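Local coordinates for ABC transporter, substrate binding protein (Agrobacterium tumefaciens, PDB 3C9H), which probably captures a still unidentified solute in the periplasm for an ABC transporter, and holds a bound magnesium ion, at residues A129-F134 and V326-G331; L186-D191 and S342-R347; A218-V223 and Y232-S237; G265-A270 and L276-L281; T314-A317 and Q322-P325. All blocks are in the same frame, centred on the assembly; numbering follows the deposited sequence.

Contact 1: residues A129-F134 and V326-G331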
# COMPACT_ATOMS: atom_id res chain seq x y z
N ALA A 129 5.33 13.36 8.20
CA ALA A 129 4.76 12.24 7.46
C ALA A 129 3.45 12.66 6.78
O ALA A 129 2.51 13.18 7.44
CB ALA A 129 4.47 11.09 8.41
N TYR A 130 3.39 12.47 5.47
CA TYR A 130 2.25 12.85 4.67
C TYR A 130 1.64 11.65 3.95
O TYR A 130 2.34 10.92 3.24
CB TYR A 130 2.68 13.85 3.60
CG TYR A 130 3.22 15.17 4.12
CD1 TYR A 130 2.38 16.24 4.30
CD2 TYR A 130 4.59 15.35 4.38
CE1 TYR A 130 2.86 17.48 4.76
CE2 TYR A 130 5.08 16.59 4.85
CZ TYR A 130 4.20 17.64 5.03
OH TYR A 130 4.63 18.86 5.45
N ALA A 131 0.34 11.49 4.10
CA ALA A 131 -0.42 10.50 3.36
C ALA A 131 -0.66 11.05 1.98
O ALA A 131 -1.18 12.17 1.84
CB ALA A 131 -1.79 10.24 4.03
N LEU A 132 -0.33 10.30 0.95
CA LEU A 132 -0.34 10.84 -0.43
C LEU A 132 -1.30 10.20 -1.44
O LEU A 132 -1.46 10.74 -2.55
CB LEU A 132 1.09 10.79 -1.01
CG LEU A 132 2.13 11.56 -0.18
CD1 LEU A 132 3.58 11.20 -0.64
CD2 LEU A 132 1.87 13.06 -0.28
N THR A 133 -1.90 9.06 -1.07
CA THR A 133 -2.78 8.30 -1.93
C THR A 133 -3.96 7.82 -1.09
O THR A 133 -3.95 7.94 0.13
CB THR A 133 -2.07 7.04 -2.48
OG1 THR A 133 -1.84 6.10 -1.41
CG2 THR A 133 -0.73 7.40 -3.17
N PHE A 134 -4.94 7.23 -1.75
CA PHE A 134 -6.15 6.71 -1.09
C PHE A 134 -6.51 5.40 -1.83
O PHE A 134 -7.15 5.43 -2.87
CB PHE A 134 -7.24 7.80 -1.21
CG PHE A 134 -8.42 7.64 -0.28
CD1 PHE A 134 -8.32 7.99 1.06
CD2 PHE A 134 -9.63 7.19 -0.77
CE1 PHE A 134 -9.43 7.87 1.92
CE2 PHE A 134 -10.74 7.06 0.07
CZ PHE A 134 -10.64 7.40 1.42
N VAL A 326 -7.57 5.13 7.19
CA VAL A 326 -6.72 5.22 8.38
C VAL A 326 -6.14 6.66 8.46
O VAL A 326 -5.49 7.13 7.52
CB VAL A 326 -5.56 4.18 8.30
CG1 VAL A 326 -4.86 4.06 9.63
CG2 VAL A 326 -6.08 2.79 7.82
N PRO A 327 -6.40 7.37 9.58
CA PRO A 327 -5.86 8.73 9.76
C PRO A 327 -4.40 8.73 10.25
O PRO A 327 -3.99 7.81 10.96
CB PRO A 327 -6.79 9.34 10.80
CG PRO A 327 -7.26 8.15 11.64
CD PRO A 327 -7.22 6.94 10.72
N VAL A 328 -3.64 9.76 9.87
CA VAL A 328 -2.20 9.88 10.23
C VAL A 328 -1.96 10.86 11.39
O VAL A 328 -1.05 10.67 12.22
CB VAL A 328 -1.39 10.40 9.02
CG1 VAL A 328 0.10 10.26 9.26
CG2 VAL A 328 -1.79 9.68 7.73
N SER A 329 -2.77 11.92 11.43
CA SER A 329 -2.57 13.08 12.32
C SER A 329 -2.58 12.79 13.83
O SER A 329 -1.94 13.55 14.59
CB SER A 329 -3.61 14.16 11.99
OG SER A 329 -4.94 13.63 12.04
N PRO A 330 -3.29 11.74 14.29
CA PRO A 330 -3.19 11.42 15.73
C PRO A 330 -1.85 10.77 16.07
O PRO A 330 -1.45 10.77 17.23
CB PRO A 330 -4.36 10.43 15.97
CG PRO A 330 -5.17 10.42 14.70
CD PRO A 330 -4.22 10.82 13.60
N GLY A 331 -1.18 10.20 15.08
CA GLY A 331 0.14 9.65 15.30
C GLY A 331 0.06 8.20 15.73
O GLY A 331 -0.86 7.46 15.35

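Contact 2: residues L186-D191 and S342-R347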
# COMPACT_ATOMS: atom_id res chain seq x y z
N LEU A 186 -1.05 -4.24 8.19
CA LEU A 186 -1.92 -3.09 8.37
C LEU A 186 -3.36 -3.47 8.06
O LEU A 186 -4.25 -3.19 8.85
CB LEU A 186 -1.47 -1.91 7.49
CG LEU A 186 -2.24 -0.58 7.62
CD1 LEU A 186 -2.00 0.02 8.98
CD2 LEU A 186 -1.86 0.43 6.53
N PHE A 187 -3.60 -4.10 6.91
CA PHE A 187 -4.96 -4.43 6.52
C PHE A 187 -5.57 -5.39 7.56
O PHE A 187 -6.72 -5.22 7.94
CB PHE A 187 -5.03 -5.04 5.11
CG PHE A 187 -4.73 -4.08 3.96
CD1 PHE A 187 -5.02 -2.71 4.03
CD2 PHE A 187 -4.24 -4.59 2.76
CE1 PHE A 187 -4.76 -1.86 2.94
CE2 PHE A 187 -3.98 -3.77 1.66
CZ PHE A 187 -4.24 -2.40 1.75
N MET A 188 -4.82 -6.41 7.98
CA MET A 188 -5.34 -7.35 9.01
C MET A 188 -5.66 -6.61 10.31
O MET A 188 -6.69 -6.85 10.93
CB MET A 188 -4.34 -8.48 9.28
CG MET A 188 -4.73 -9.46 10.43
SD MET A 188 -6.20 -10.41 10.03
CE MET A 188 -6.33 -10.34 8.22
N SER A 189 -4.79 -5.69 10.71
CA SER A 189 -5.02 -4.98 11.98
C SER A 189 -6.29 -4.10 11.88
O SER A 189 -7.06 -3.99 12.87
CB SER A 189 -3.77 -4.21 12.41
OG SER A 189 -3.62 -2.99 11.69
N ARG A 190 -6.55 -3.55 10.69
CA ARG A 190 -7.77 -2.79 10.46
C ARG A 190 -9.02 -3.68 10.36
O ARG A 190 -10.07 -3.32 10.87
CB ARG A 190 -7.64 -1.92 9.21
CG ARG A 190 -6.45 -0.97 9.19
CD ARG A 190 -6.36 -0.11 10.43
NE ARG A 190 -7.33 0.97 10.42
CZ ARG A 190 -7.51 1.82 11.44
NH1 ARG A 190 -6.79 1.70 12.55
NH2 ARG A 190 -8.41 2.81 11.34
N ASP A 191 -8.90 -4.83 9.68
CA ASP A 191 -9.98 -5.82 9.65
C ASP A 191 -10.44 -6.19 11.08
O ASP A 191 -11.62 -6.22 11.38
CB ASP A 191 -9.51 -7.10 8.95
CG ASP A 191 -9.52 -7.00 7.44
OD1 ASP A 191 -10.20 -6.11 6.87
OD2 ASP A 191 -8.86 -7.85 6.80
N SER A 342 3.17 -8.28 17.54
CA SER A 342 3.66 -9.66 17.62
C SER A 342 2.58 -10.62 18.03
O SER A 342 2.52 -11.73 17.53
CB SER A 342 4.82 -9.78 18.63
OG SER A 342 5.99 -9.22 18.11
N ARG A 343 1.71 -10.20 18.94
CA ARG A 343 0.63 -11.06 19.39
C ARG A 343 -0.38 -11.34 18.27
O ARG A 343 -0.81 -12.47 18.09
CB ARG A 343 -0.04 -10.46 20.62
CG ARG A 343 0.90 -10.34 21.85
CD ARG A 343 1.23 -11.70 22.46
NE ARG A 343 1.99 -11.66 23.72
CZ ARG A 343 3.31 -11.44 23.82
NH1 ARG A 343 4.04 -11.18 22.73
NH2 ARG A 343 3.90 -11.46 25.02
N LEU A 344 -0.74 -10.30 17.51
CA LEU A 344 -1.69 -10.46 16.41
C LEU A 344 -1.17 -11.40 15.32
O LEU A 344 -1.94 -12.13 14.71
CB LEU A 344 -2.02 -9.10 15.80
CG LEU A 344 -3.00 -9.11 14.62
CD1 LEU A 344 -4.37 -9.61 15.07
CD2 LEU A 344 -3.11 -7.72 14.03
N ILE A 345 0.13 -11.36 15.07
CA ILE A 345 0.76 -12.22 14.09
C ILE A 345 0.74 -13.70 14.52
O ILE A 345 0.50 -14.59 13.70
CB ILE A 345 2.19 -11.72 13.74
CG1 ILE A 345 2.11 -10.41 12.92
CG2 ILE A 345 2.95 -12.77 12.96
CD1 ILE A 345 3.48 -9.78 12.52
N GLU A 346 0.97 -13.97 15.80
CA GLU A 346 0.93 -15.36 16.24
C GLU A 346 -0.52 -15.89 16.31
O GLU A 346 -0.76 -17.06 16.02
CB GLU A 346 1.72 -15.58 17.54
CG GLU A 346 1.21 -14.91 18.81
CD GLU A 346 2.05 -15.30 20.05
OE1 GLU A 346 2.77 -16.33 20.00
OE2 GLU A 346 1.99 -14.56 21.08
N ARG A 347 -1.48 -15.05 16.66
CA ARG A 347 -2.90 -15.40 16.55
C ARG A 347 -3.34 -15.73 15.10
O ARG A 347 -4.10 -16.67 14.84
CB ARG A 347 -3.73 -14.24 17.10
CG ARG A 347 -5.19 -14.56 17.30
CD ARG A 347 -5.88 -13.51 18.16
NE ARG A 347 -7.27 -13.89 18.46
CZ ARG A 347 -8.25 -13.05 18.78
NH1 ARG A 347 -8.05 -11.74 18.83
NH2 ARG A 347 -9.46 -13.53 19.02

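Contact 3: residues A218-V223 and Y232-S237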
# COMPACT_ATOMS: atom_id res chain seq x y z
N ALA A 218 2.48 -10.81 -6.91
CA ALA A 218 2.58 -12.28 -6.93
C ALA A 218 1.19 -12.94 -6.98
O ALA A 218 0.95 -13.93 -7.67
CB ALA A 218 3.38 -12.82 -5.72
N ILE A 219 0.27 -12.39 -6.21
CA ILE A 219 -1.08 -12.93 -6.16
C ILE A 219 -1.79 -12.60 -7.47
O ILE A 219 -2.38 -13.47 -8.08
CB ILE A 219 -1.85 -12.39 -4.95
CG1 ILE A 219 -1.22 -12.89 -3.64
CG2 ILE A 219 -3.34 -12.78 -5.07
CD1 ILE A 219 -1.74 -12.18 -2.37
N LEU A 220 -1.65 -11.37 -7.95
CA LEU A 220 -2.28 -10.98 -9.20
C LEU A 220 -1.84 -11.84 -10.37
O LEU A 220 -2.69 -12.29 -11.15
CB LEU A 220 -2.08 -9.48 -9.46
CG LEU A 220 -2.96 -8.59 -8.58
CD1 LEU A 220 -2.42 -7.18 -8.56
CD2 LEU A 220 -4.44 -8.61 -9.05
N GLU A 221 -0.55 -12.13 -10.49
CA GLU A 221 -0.08 -13.02 -11.59
C GLU A 221 -0.76 -14.38 -11.55
O GLU A 221 -1.13 -14.89 -12.60
CB GLU A 221 1.46 -13.15 -11.71
CG GLU A 221 2.24 -13.33 -10.46
CD GLU A 221 3.74 -12.96 -10.61
OE1 GLU A 221 4.10 -11.74 -10.70
OE2 GLU A 221 4.56 -13.91 -10.59
N ARG A 222 -1.00 -14.92 -10.36
CA ARG A 222 -1.57 -16.25 -10.20
C ARG A 222 -3.10 -16.31 -10.38
O ARG A 222 -3.65 -17.31 -10.87
CB ARG A 222 -1.13 -16.85 -8.87
CG ARG A 222 0.36 -17.28 -8.88
CD ARG A 222 0.93 -17.45 -7.47
NE ARG A 222 2.35 -17.81 -7.51
CZ ARG A 222 3.34 -17.00 -7.86
NH1 ARG A 222 3.11 -15.72 -8.18
NH2 ARG A 222 4.59 -17.46 -7.88
N VAL A 223 -3.78 -15.25 -9.96
CA VAL A 223 -5.22 -15.07 -10.24
C VAL A 223 -5.42 -14.85 -11.73
O VAL A 223 -6.35 -15.40 -12.30
CB VAL A 223 -5.85 -13.91 -9.39
CG1 VAL A 223 -7.31 -13.61 -9.83
CG2 VAL A 223 -5.80 -14.28 -7.88
N TYR A 232 -7.61 -12.10 -1.52
CA TYR A 232 -8.22 -11.34 -0.44
C TYR A 232 -7.25 -10.24 0.04
O TYR A 232 -6.08 -10.51 0.26
CB TYR A 232 -8.59 -12.27 0.73
CG TYR A 232 -9.12 -11.54 1.92
CD1 TYR A 232 -10.42 -11.08 1.95
CD2 TYR A 232 -8.31 -11.28 3.03
CE1 TYR A 232 -10.92 -10.37 3.03
CE2 TYR A 232 -8.80 -10.57 4.14
CZ TYR A 232 -10.10 -10.11 4.12
OH TYR A 232 -10.61 -9.42 5.20
N ASN A 233 -7.78 -9.03 0.24
CA ASN A 233 -6.99 -7.86 0.70
C ASN A 233 -5.88 -7.43 -0.23
O ASN A 233 -4.78 -7.06 0.20
CB ASN A 233 -6.41 -8.11 2.10
CG ASN A 233 -7.34 -7.69 3.22
OD1 ASN A 233 -6.95 -7.72 4.41
ND2 ASN A 233 -8.54 -7.29 2.87
N ILE A 234 -6.18 -7.43 -1.52
CA ILE A 234 -5.23 -7.09 -2.55
C ILE A 234 -5.33 -5.59 -2.80
O ILE A 234 -6.41 -5.02 -2.67
CB ILE A 234 -5.51 -7.91 -3.86
CG1 ILE A 234 -5.54 -9.41 -3.51
CG2 ILE A 234 -4.46 -7.61 -4.96
CD1 ILE A 234 -4.30 -9.91 -2.76
N LEU A 235 -4.21 -4.95 -3.15
CA LEU A 235 -4.22 -3.55 -3.49
C LEU A 235 -5.07 -3.28 -4.75
O LEU A 235 -4.78 -3.79 -5.82
CB LEU A 235 -2.79 -3.01 -3.64
CG LEU A 235 -1.94 -2.92 -2.35
CD1 LEU A 235 -0.54 -2.38 -2.69
CD2 LEU A 235 -2.62 -2.06 -1.25
N GLY A 236 -6.10 -2.46 -4.59
CA GLY A 236 -7.04 -2.19 -5.68
C GLY A 236 -6.40 -1.47 -6.84
O GLY A 236 -6.77 -1.68 -7.98
N SER A 237 -5.44 -0.60 -6.55
CA SER A 237 -4.72 0.16 -7.57
C SER A 237 -3.95 -0.79 -8.49
O SER A 237 -4.02 -0.70 -9.69
CB SER A 237 -3.78 1.15 -6.90
OG SER A 237 -3.08 0.52 -5.82

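Contact 4: residues G265-A270 and L276-L281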
# COMPACT_ATOMS: atom_id res chain seq x y z
N GLY A 265 4.69 9.38 2.71
CA GLY A 265 5.99 9.87 2.37
C GLY A 265 6.60 10.70 3.49
O GLY A 265 5.92 11.46 4.15
N LEU A 266 7.90 10.54 3.66
CA LEU A 266 8.69 11.33 4.64
C LEU A 266 10.15 11.38 4.18
O LEU A 266 10.57 10.56 3.38
CB LEU A 266 8.58 10.73 6.04
CG LEU A 266 9.10 9.31 6.28
CD1 LEU A 266 10.62 9.31 6.46
CD2 LEU A 266 8.39 8.62 7.51
N VAL A 267 10.89 12.38 4.68
CA VAL A 267 12.30 12.54 4.45
C VAL A 267 13.00 12.09 5.71
O VAL A 267 12.75 12.66 6.78
CB VAL A 267 12.66 14.03 4.19
CG1 VAL A 267 14.18 14.23 4.16
CG2 VAL A 267 11.98 14.52 2.91
N PRO A 268 13.83 11.05 5.61
CA PRO A 268 14.60 10.57 6.74
C PRO A 268 15.54 11.65 7.34
O PRO A 268 16.12 12.46 6.62
CB PRO A 268 15.39 9.38 6.15
CG PRO A 268 14.52 8.90 4.99
CD PRO A 268 14.04 10.21 4.42
N GLU A 269 15.67 11.63 8.65
CA GLU A 269 16.62 12.46 9.38
C GLU A 269 18.05 12.33 8.84
O GLU A 269 18.78 13.34 8.76
CB GLU A 269 16.59 12.06 10.85
CG GLU A 269 17.38 12.96 11.76
CD GLU A 269 18.82 12.54 11.92
OE1 GLU A 269 19.18 11.40 11.52
OE2 GLU A 269 19.61 13.34 12.49
N ALA A 270 18.44 11.11 8.44
CA ALA A 270 19.82 10.81 7.98
C ALA A 270 19.97 10.83 6.45
O ALA A 270 20.95 10.30 5.90
CB ALA A 270 20.25 9.49 8.51
N LEU A 276 16.78 17.27 -1.86
CA LEU A 276 16.25 16.56 -3.02
C LEU A 276 15.03 15.72 -2.62
O LEU A 276 14.02 15.65 -3.35
CB LEU A 276 17.32 15.69 -3.65
CG LEU A 276 18.44 16.42 -4.39
CD1 LEU A 276 19.28 15.38 -5.10
CD2 LEU A 276 17.91 17.48 -5.35
N GLY A 277 15.11 15.10 -1.44
CA GLY A 277 14.00 14.38 -0.85
C GLY A 277 12.76 15.23 -0.71
O GLY A 277 11.66 14.79 -1.09
N ARG A 278 12.90 16.44 -0.16
CA ARG A 278 11.79 17.37 -0.04
C ARG A 278 11.26 17.81 -1.40
O ARG A 278 10.04 18.04 -1.55
CB ARG A 278 12.17 18.60 0.75
CG ARG A 278 12.14 18.39 2.20
CD ARG A 278 12.41 19.62 2.96
NE ARG A 278 13.09 19.22 4.16
CZ ARG A 278 14.39 19.31 4.37
NH1 ARG A 278 15.20 19.91 3.54
NH2 ARG A 278 14.85 18.86 5.50
N ARG A 279 12.15 17.94 -2.37
CA ARG A 279 11.74 18.31 -3.73
C ARG A 279 10.83 17.24 -4.33
O ARG A 279 9.82 17.55 -4.98
CB ARG A 279 12.94 18.51 -4.66
CG ARG A 279 12.59 19.55 -5.74
CD ARG A 279 13.63 19.71 -6.80
NE ARG A 279 14.87 20.24 -6.26
CZ ARG A 279 15.95 20.51 -6.98
NH1 ARG A 279 15.99 20.28 -8.29
NH2 ARG A 279 17.04 20.99 -6.37
N TYR A 280 11.23 15.99 -4.16
CA TYR A 280 10.46 14.84 -4.63
C TYR A 280 9.10 14.76 -3.89
O TYR A 280 8.04 14.60 -4.50
CB TYR A 280 11.27 13.59 -4.38
CG TYR A 280 10.84 12.36 -5.12
CD1 TYR A 280 11.12 12.20 -6.47
CD2 TYR A 280 10.23 11.31 -4.45
CE1 TYR A 280 10.77 11.02 -7.16
CE2 TYR A 280 9.88 10.12 -5.13
CZ TYR A 280 10.15 9.99 -6.47
OH TYR A 280 9.80 8.83 -7.14
N LEU A 281 9.15 14.89 -2.57
CA LEU A 281 7.90 14.97 -1.78
C LEU A 281 6.97 16.08 -2.27
O LEU A 281 5.78 15.86 -2.51
CB LEU A 281 8.24 15.16 -0.30
CG LEU A 281 7.08 15.32 0.66
CD1 LEU A 281 6.00 14.18 0.49
CD2 LEU A 281 7.60 15.43 2.09

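Contact 5: residues T314-A317 and Q322-P325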
# COMPACT_ATOMS: atom_id res chain seq x y z
N THR A 314 -14.10 12.15 -4.03
CA THR A 314 -15.16 11.51 -4.81
C THR A 314 -15.45 10.09 -4.32
O THR A 314 -16.63 9.70 -4.24
CB THR A 314 -14.81 11.49 -6.30
OG1 THR A 314 -14.60 12.83 -6.74
CG2 THR A 314 -15.93 10.82 -7.14
N MET A 315 -14.40 9.33 -3.99
CA MET A 315 -14.56 7.99 -3.45
C MET A 315 -15.37 7.99 -2.15
O MET A 315 -16.29 7.16 -1.98
CB MET A 315 -13.19 7.35 -3.20
CG MET A 315 -12.57 6.84 -4.46
SD MET A 315 -10.89 6.19 -4.24
CE MET A 315 -11.19 4.77 -3.11
N GLN A 316 -15.07 8.93 -1.27
CA GLN A 316 -15.84 9.06 -0.04
C GLN A 316 -17.27 9.49 -0.35
O GLN A 316 -18.22 9.00 0.27
CB GLN A 316 -15.15 10.02 0.92
CG GLN A 316 -13.81 9.47 1.38
CD GLN A 316 -13.24 10.18 2.60
OE1 GLN A 316 -12.98 11.39 2.56
NE2 GLN A 316 -13.04 9.43 3.68
N ALA A 317 -17.43 10.37 -1.34
CA ALA A 317 -18.76 10.86 -1.74
C ALA A 317 -19.60 9.71 -2.22
O ALA A 317 -20.74 9.56 -1.79
CB ALA A 317 -18.66 11.93 -2.83
N GLN A 322 -19.01 2.64 3.72
CA GLN A 322 -18.38 1.38 3.28
C GLN A 322 -16.86 1.48 3.48
O GLN A 322 -16.22 0.50 3.90
CB GLN A 322 -18.70 1.13 1.81
CG GLN A 322 -18.10 -0.15 1.18
CD GLN A 322 -18.23 -0.15 -0.37
OE1 GLN A 322 -17.68 -1.02 -1.06
NE2 GLN A 322 -18.95 0.84 -0.90
N LEU A 323 -16.29 2.66 3.20
CA LEU A 323 -14.83 2.88 3.28
C LEU A 323 -14.35 3.07 4.71
O LEU A 323 -14.98 3.79 5.50
CB LEU A 323 -14.42 4.12 2.48
CG LEU A 323 -14.82 4.17 1.01
CD1 LEU A 323 -14.14 5.32 0.30
CD2 LEU A 323 -14.54 2.85 0.30
N ARG A 324 -13.23 2.42 5.03
CA ARG A 324 -12.63 2.50 6.35
C ARG A 324 -11.16 2.95 6.22
O ARG A 324 -10.24 2.13 6.31
CB ARG A 324 -12.73 1.14 7.07
CG ARG A 324 -14.15 0.56 7.16
CD ARG A 324 -15.11 1.54 7.86
NE ARG A 324 -16.22 0.86 8.52
CZ ARG A 324 -17.26 0.31 7.90
NH1 ARG A 324 -17.37 0.38 6.58
NH2 ARG A 324 -18.22 -0.30 8.59
N PRO A 325 -10.94 4.27 5.99
CA PRO A 325 -9.56 4.79 5.89
C PRO A 325 -8.89 4.91 7.23
O PRO A 325 -9.55 4.83 8.27
CB PRO A 325 -9.73 6.17 5.25
CG PRO A 325 -11.16 6.56 5.53
CD PRO A 325 -11.95 5.32 5.81

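Contact 1: residues A129-F134 and V326-G331
A129 and A131 face V328, a buried apolar contact that joins strand 129-131 to the loop leading from strand 323-325 to helix 338-353. The strand is antiparallel to strand 258-268 in one alpha/beta lobe of what the family suggests is a periplasmic binding protein fold. At A129 the meeting is loose: its carbonyl O lies 4.2 Å from V328 CG1, and its methyl group also points at the loop. Y130 sends its ring the other way, toward helix 274-285, with OH hydrogen-bonded to S111 O and S116 OG; its backbone pairs with G265. A131 returns to the contact side, and here the approach is closest, CB standing 3.7 Å from V328 CG2. The carbonyl of A131 does not take part in this packing but is held by W119 NE1. Beyond A131 the chain leaves the strand through L132 and T133, and at F134 the side chain heads for the neighbouring strand 323-325.

V328 meets both alanines because its two methyls diverge. With chi1 at -168°, CG1 is anti to the backbone N and leans to the A129 end, whereas CG2, anti to the carbonyl carbon, is the branch set against A131. The same side chain also packs on M96 and V100 of helix 96-104, so the valine is wedged between that helix and the strand. Its backbone begins a type I turn that ends at G331, where phi is positive, and the turn is closed by a hydrogen bond of 2.9 Å from G331 N to V328 O.

Contact 2: residues L186-D191 and S342-R347
L344 reaches from the C-terminal helix 338-353 to the turn of helix 183-194 that carries M188 and S189. Its CB is still distant, 6.2 Å from CB of S189. With chi1 at 179°, CG is set anti to the backbone N and points across the gap, coming within 5.4 Å of S189 CB. From there the branches part. CD2 does the touching, lying 3.9 Å from both CA and CB of S189, so that it rests on the root of the serine instead of its hydroxyl. CD2 is also 4.3 Å from CG of M188, whose SD and CE then turn away from helix 338-353. CD1 stays farther away from both residues.

The serine leaves this apolar spot clear by folding OG back on its own helix. OG, placed between the backbone N and the carbonyl carbon (chi1 79°), donates to L186 O at 2.9 Å. That oxygen also accepts the helical bond from R190 N, so two donors grip it and the buried hydroxyl is satisfied.

The packing is plain helix against helix. Helix 183-194 lies between the C-terminal helix and the strands beneath it: F187 packs on V259 and M261 of strand 258-268 and on L235 of strand 230-235, while R347 makes a cation-pi contact with W199 of helix 198-207.

Contact 3: residues A218-V223 and Y232-S237
I234 lays its CD1 methyl on I219 of helix 216-224, the two side chains meeting at a slant. The two CD1 atoms are 3.4 Å apart, closer than two methyls normally pack, and I219 CG2 follows at 3.8 Å from I234 CD1. The other branch of I234 serves a second neighbour. CG2, anti to the backbone N (chi1 -54° for CG1), comes 4.0 Å from L220 CG, and the two side chains run by one another head to tail. One strand residue thus wedges against two successive residues of the helix, with V140 of strand 135-142 touching both L220 and I234.

On the helix itself R222 folds back, NH1 donating to A218 O at 2.9 Å; the acceptor lies close to the guanidinium plane. R222 NH1 also forms a salt bridge with E221 OE2, at 3.3 Å a weak hydrogen bond.

The side chain of L220 is about 7 Å from that of D43, a magnesium ligand. N233 and I234 together oppose V138 as a G1 beta bulge, after which L235 holds the N-cap position of helix 236-245. The whole is helix 216-224 packed on a bulged strand, in an alpha/beta lobe as in periplasmic binding proteins.

Contact 4: residues G265-A270 and L276-L281
G277 O accepts the helical hydrogen bond from L281 N at 2.9 Å, and V267 presses on the peptide link that leaves the same glycine. CG2 of V267 lies 3.8 Å from G277 C and 3.7 Å from R278 N, so a single methyl covers the peptide link between these two helix residues. The valine brings it there with CG1 anti to the backbone N (chi1 172°) and CG2 anti to the carbonyl carbon. Since G277 has no side chain, strand and helix come near one another, their CA atoms standing 5.9 Å apart at V267 and G277. R278 adds the first part of its aliphatic chain: CG, beside its backbone N, is 3.9 Å from V267 CG2, and both side chains also touch S111.

Strand 258-268 and helix 274-285 follow each other in sequence, and the helix folds back over the strand as a layer on the sheet of an alpha/beta lobe. The strand's backbone pairs with that of A91 at L266 and of Q109 at V267. At the far end of the contact L281 points its side chain at G265, another residue without one. Its CD2 is 4.5 Å from CG2 of V267, a distant approach.

Y280 leaves on a different side of the helix, where its ring meets F54 edge-to-face and packs on L36 and V38 of strand 35-40. One turn earlier L276 covers a face of the R279 guanidinium, CD2 lying 3.7 Å over the plane, off its centre, while NH1 of R279 is hydrogen-bonded to N58 OD1.

Contact 5: residues T314-A317 and Q322-P325
L323 points its side chain at helix 312-319 and meets backbone more than side chain. Its CD1 is 3.6 Å from M315 O and 4.0 Å from Q316 N, so the methyl sits beside the peptide link joining the two helix residues. The leucine gets there with CG anti to its carbonyl carbon (chi1 -55°), which swings the branched end across to the helix. M315 and Q316 flank the methyl: CB of M315 is 4.2 Å away from CD1, and CG of Q316 is at 4.3 Å. Neither side chain leaves the helix pointing straight at L323. The M315 carbonyl is also used, its oxygen accepting from H319 ND1, so apolar packing and a hydrogen bond share that atom.

Q316 and P325 form the outer half of the contact. The glutamine is extended beyond CG and crosses the proline ring at an angle, leaving NE2 3.9 Å from P325 CG. This is van der Waals contact of an amide with a ring carbon; no hydrogen bond crosses between the segments. The M315 and L323 half is buried, whereas Q316 lies at the surface. The F134 ring fills the place where the two halves meet, touching M315, Q316, L323 and P325.

On the strand, R324 points its side chain away from the helix while its backbone pairs with T258 and V260. A helix followed within a few residues by a short strand that adds in parallel to strand 258-268 is consistent with the region where the two lobes of a periplasmic binding protein join.

From the N terminus, strand 129-131 opens the first loop, which contact 1 closes only at 326-331. Helix 183-194 then opens another, closed later still by contact 2 at 342-347, so contacts 1 and 2 cross. Three short loops, those of contacts 3, 4 and 5, follow in series and fall within both of the long ones. Contact 1 touches contact 5 through F134 and contact 4 through Y130, all three reaching strand 258-268 or a strand beside it, though contacts 4 and 5 stay apart. Contacts 2 and 3 share the D191-Y232 hydrogen bond. The C-terminal helix is thereby tied to strand 230-235 through helix 183-194.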